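Uncharacterized protein ycf41 (PDB 3KOJ) probably binds single-stranded DNA through an OB-fold domain of the single-strand binding protein family, though its cellular role is uncharacterized. Local coordinates at residues A37-Q42 with V77-R82. The protein carries 1 engineered substitution. Numbering follows the deposited sequence.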
ATOM      1  N   ALA B  37      -5.964   0.368  22.617  1.00 19.37           N
ATOM      2  CA  ALA B  37      -6.481   1.715  22.453  1.00 18.74           C
ATOM      3  C   ALA B  37      -7.420   1.776  21.264  1.00 22.10           C
ATOM      4  O   ALA B  37      -7.144   1.186  20.217  1.00 19.67           O
ATOM      5  CB  ALA B  37      -5.327   2.684  22.246  1.00 22.73           C
ATOM      6  N   GLU B  38      -8.534   2.479  21.422  1.00 15.77           N
ATOM      7  CA  GLU B  38      -9.456   2.613  20.308  1.00 16.48           C
ATOM      8  C   GLU B  38      -9.859   4.070  20.148  1.00 18.80           C
ATOM      9  O   GLU B  38     -10.018   4.803  21.129  1.00 22.02           O
ATOM     10  CB  GLU B  38     -10.683   1.708  20.491  1.00 27.16           C
ATOM     11  CG  GLU B  38     -11.891   2.314  21.165  1.00 42.00           C
ATOM     12  CD  GLU B  38     -13.086   1.373  21.110  1.00 62.55           C
ATOM     13  OE1 GLU B  38     -12.940   0.205  21.536  1.00 67.92           O
ATOM     14  OE2 GLU B  38     -14.168   1.793  20.640  1.00 66.48           O
HETATM   15  N   MSE B  39      -9.987   4.493  18.900  1.00 18.56           N
HETATM   16  CA  MSE B  39     -10.369   5.862  18.599  1.00 17.97           C
HETATM   17  C   MSE B  39     -11.139   5.839  17.297  1.00 18.34           C
HETATM   18  O   MSE B  39     -11.353   4.777  16.720  1.00 18.13           O
HETATM   19  CB  MSE B  39      -9.117   6.748  18.470  1.00 16.22           C
HETATM   20  CG  MSE B  39      -8.166   6.366  17.345  1.00 16.41           C
HETATM   21 SE   MSE B  39      -6.576   7.511  17.298  1.00 30.74          SE
HETATM   22  CE  MSE B  39      -6.004   7.138  15.479  1.00 22.12           C
ATOM     23  N   VAL B  40     -11.571   7.005  16.840  1.00 17.75           N
ATOM     24  CA  VAL B  40     -12.299   7.084  15.585  1.00 16.00           C
ATOM     25  C   VAL B  40     -11.648   8.151  14.726  1.00 16.52           C
ATOM     26  O   VAL B  40     -11.241   9.194  15.230  1.00 17.94           O
ATOM     27  CB  VAL B  40     -13.784   7.455  15.808  1.00 16.30           C
ATOM     28  CG1 VAL B  40     -14.502   7.569  14.465  1.00 17.42           C
ATOM     29  CG2 VAL B  40     -14.460   6.396  16.681  1.00 21.21           C
ATOM     30  N   VAL B  41     -11.532   7.881  13.431  1.00 14.17           N
ATOM     31  CA  VAL B  41     -10.946   8.852  12.522  1.00 10.49           C
ATOM     32  C   VAL B  41     -11.912   9.121  11.381  1.00 14.03           C
ATOM     33  O   VAL B  41     -12.836   8.343  11.135  1.00 18.32           O
ATOM     34  CB  VAL B  41      -9.600   8.364  11.931  1.00 16.20           C
ATOM     35  CG1 VAL B  41      -8.619   8.072  13.055  1.00 13.88           C
ATOM     36  CG2 VAL B  41      -9.820   7.124  11.047  1.00 13.67           C
ATOM     37  N   GLN B  42     -11.701  10.240  10.700  1.00 13.80           N
ATOM     38  CA  GLN B  42     -12.533  10.610   9.569  1.00 15.24           C
ATOM     39  C   GLN B  42     -11.644  10.912   8.369  1.00 14.44           C
ATOM     40  O   GLN B  42     -10.590  11.537   8.502  1.00 12.94           O
ATOM     41  CB  GLN B  42     -13.379  11.842   9.905  1.00 15.92           C
ATOM     42  CG  GLN B  42     -14.260  12.311   8.752  1.00 18.46           C
ATOM     43  CD  GLN B  42     -15.111  13.514   9.118  1.00 24.23           C
ATOM     44  OE1 GLN B  42     -16.052  13.411   9.911  1.00 17.07           O
ATOM     45  NE2 GLN B  42     -14.777  14.667   8.546  1.00 24.88           N
ATOM     46  N   VAL B  77      -3.281  12.218  10.809  1.00 15.30           N
ATOM     47  CA  VAL B  77      -2.289  11.156  10.878  1.00 13.46           C
ATOM     48  C   VAL B  77      -2.352  10.230   9.672  1.00 12.15           C
ATOM     49  O   VAL B  77      -3.248  10.341   8.830  1.00 12.03           O
ATOM     50  CB  VAL B  77      -2.519  10.284  12.139  1.00 12.59           C
ATOM     51  CG1 VAL B  77      -2.401  11.137  13.393  1.00 20.62           C
ATOM     52  CG2 VAL B  77      -3.918   9.635  12.085  1.00 17.97           C
ATOM     53  N   VAL B  78      -1.365   9.347   9.578  1.00 11.63           N
ATOM     54  CA  VAL B  78      -1.360   8.322   8.540  1.00 10.31           C
ATOM     55  C   VAL B  78      -1.336   7.031   9.341  1.00 15.60           C
ATOM     56  O   VAL B  78      -0.492   6.855  10.223  1.00 16.15           O
ATOM     57  CB  VAL B  78      -0.111   8.335   7.642  1.00 13.84           C
ATOM     58  CG1 VAL B  78      -0.161   7.119   6.704  1.00 15.18           C
ATOM     59  CG2 VAL B  78      -0.066   9.608   6.818  1.00 19.62           C
ATOM     60  N   LEU B  79      -2.265   6.135   9.042  1.00 12.72           N
ATOM     61  CA  LEU B  79      -2.338   4.868   9.753  1.00  9.18           C
ATOM     62  C   LEU B  79      -2.074   3.713   8.799  1.00 12.42           C
ATOM     63  O   LEU B  79      -2.496   3.754   7.646  1.00 15.16           O
ATOM     64  CB  LEU B  79      -3.739   4.696  10.363  1.00 11.17           C
ATOM     65  CG  LEU B  79      -4.201   5.807  11.307  1.00 16.82           C
ATOM     66  CD1 LEU B  79      -5.720   5.757  11.455  1.00 22.46           C
ATOM     67  CD2 LEU B  79      -3.508   5.658  12.657  1.00 21.83           C
ATOM     68  N   GLU B  80      -1.355   2.702   9.281  1.00 10.66           N
ATOM     69  CA  GLU B  80      -1.090   1.499   8.494  1.00 10.87           C
ATOM     70  C   GLU B  80      -1.654   0.355   9.321  1.00 14.90           C
ATOM     71  O   GLU B  80      -1.335   0.233  10.503  1.00 14.08           O
ATOM     72  CB  GLU B  80       0.408   1.254   8.300  1.00 10.69           C
ATOM     73  CG  GLU B  80       0.686  -0.056   7.545  1.00 16.98           C
ATOM     74  CD  GLU B  80       2.149  -0.474   7.584  1.00 24.09           C
ATOM     75  OE1 GLU B  80       2.924   0.137   8.349  1.00 24.68           O
ATOM     76  OE2 GLU B  80       2.522  -1.421   6.860  1.00 20.38           O
ATOM     77  N   GLY B  81      -2.483  -0.485   8.709  1.00 15.81           N
ATOM     78  CA  GLY B  81      -3.052  -1.591   9.451  1.00 16.98           C
ATOM     79  C   GLY B  81      -3.777  -2.589   8.574  1.00 17.24           C
ATOM     80  O   GLY B  81      -3.622  -2.587   7.349  1.00 16.31           O
ATOM     81  N   ARG B  82      -4.568  -3.448   9.207  1.00 13.88           N
ATOM     82  CA  ARG B  82      -5.326  -4.464   8.492  1.00 15.36           C
ATOM     83  C   ARG B  82      -6.811  -4.206   8.694  1.00 15.44           C
ATOM     84  O   ARG B  82      -7.253  -3.899   9.805  1.00 18.72           O
ATOM     85  CB  ARG B  82      -4.958  -5.866   9.005  1.00 15.75           C
ATOM     86  CG  ARG B  82      -3.499  -6.260   8.745  1.00 15.90           C
ATOM     87  CD  ARG B  82      -3.172  -7.650   9.291  1.00 18.66           C
ATOM     88  NE  ARG B  82      -3.890  -8.719   8.597  1.00 22.01           N
ATOM     89  CZ  ARG B  82      -3.462  -9.333   7.495  1.00 24.56           C
ATOM     90  NH1 ARG B  82      -2.301  -8.995   6.946  1.00 25.47           N
ATOM     91  NH2 ARG B  82      -4.198 -10.290   6.941  1.00 26.68           N
TER
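L79 meets selenomethionine M39 and V41 inside the barrel of an OB fold, the fold of the single-strand binding protein family. The strands carrying them, 35-43 and 76-84, are not sheet neighbours: each pairs antiparallel with strand 12-28, and no hydrogen bond joins residues 37-42 to 77-82. Their closest CA atoms, those of V41 and V77, are 9.1 Å apart, too far for backbone pairing, and side chains make the contact across the barrel interior.

The cross-barrel contact is wholly apolar, and the fork of L79 divides it. CD2 of L79 meets the terminal methyl CE of M39 at 4.0 Å, tip to tip. The other branch, CD1 of L79, faces CG1 of V41, also at 4.0 Å. M39 runs extended beyond CG, with SE anti to CA (chi2 -178°) and CE anti to CB (chi3 -161°), which carries the methyl toward L79. All three residues are buried; the segments bury only 118 Å² between them, and these are the only residue pairs within 4.5 Å.

Further apolar neighbours line the same core: V57 of strand 53-60 touches M39, V41 and L79, while V106 packs on L79 and A18 on V41. Within strand 35-43 itself, M39 and V41 project to the same side, and CE of M39 lies 3.7 Å from CG1 of V41, the same methyl that meets CD1 of L79.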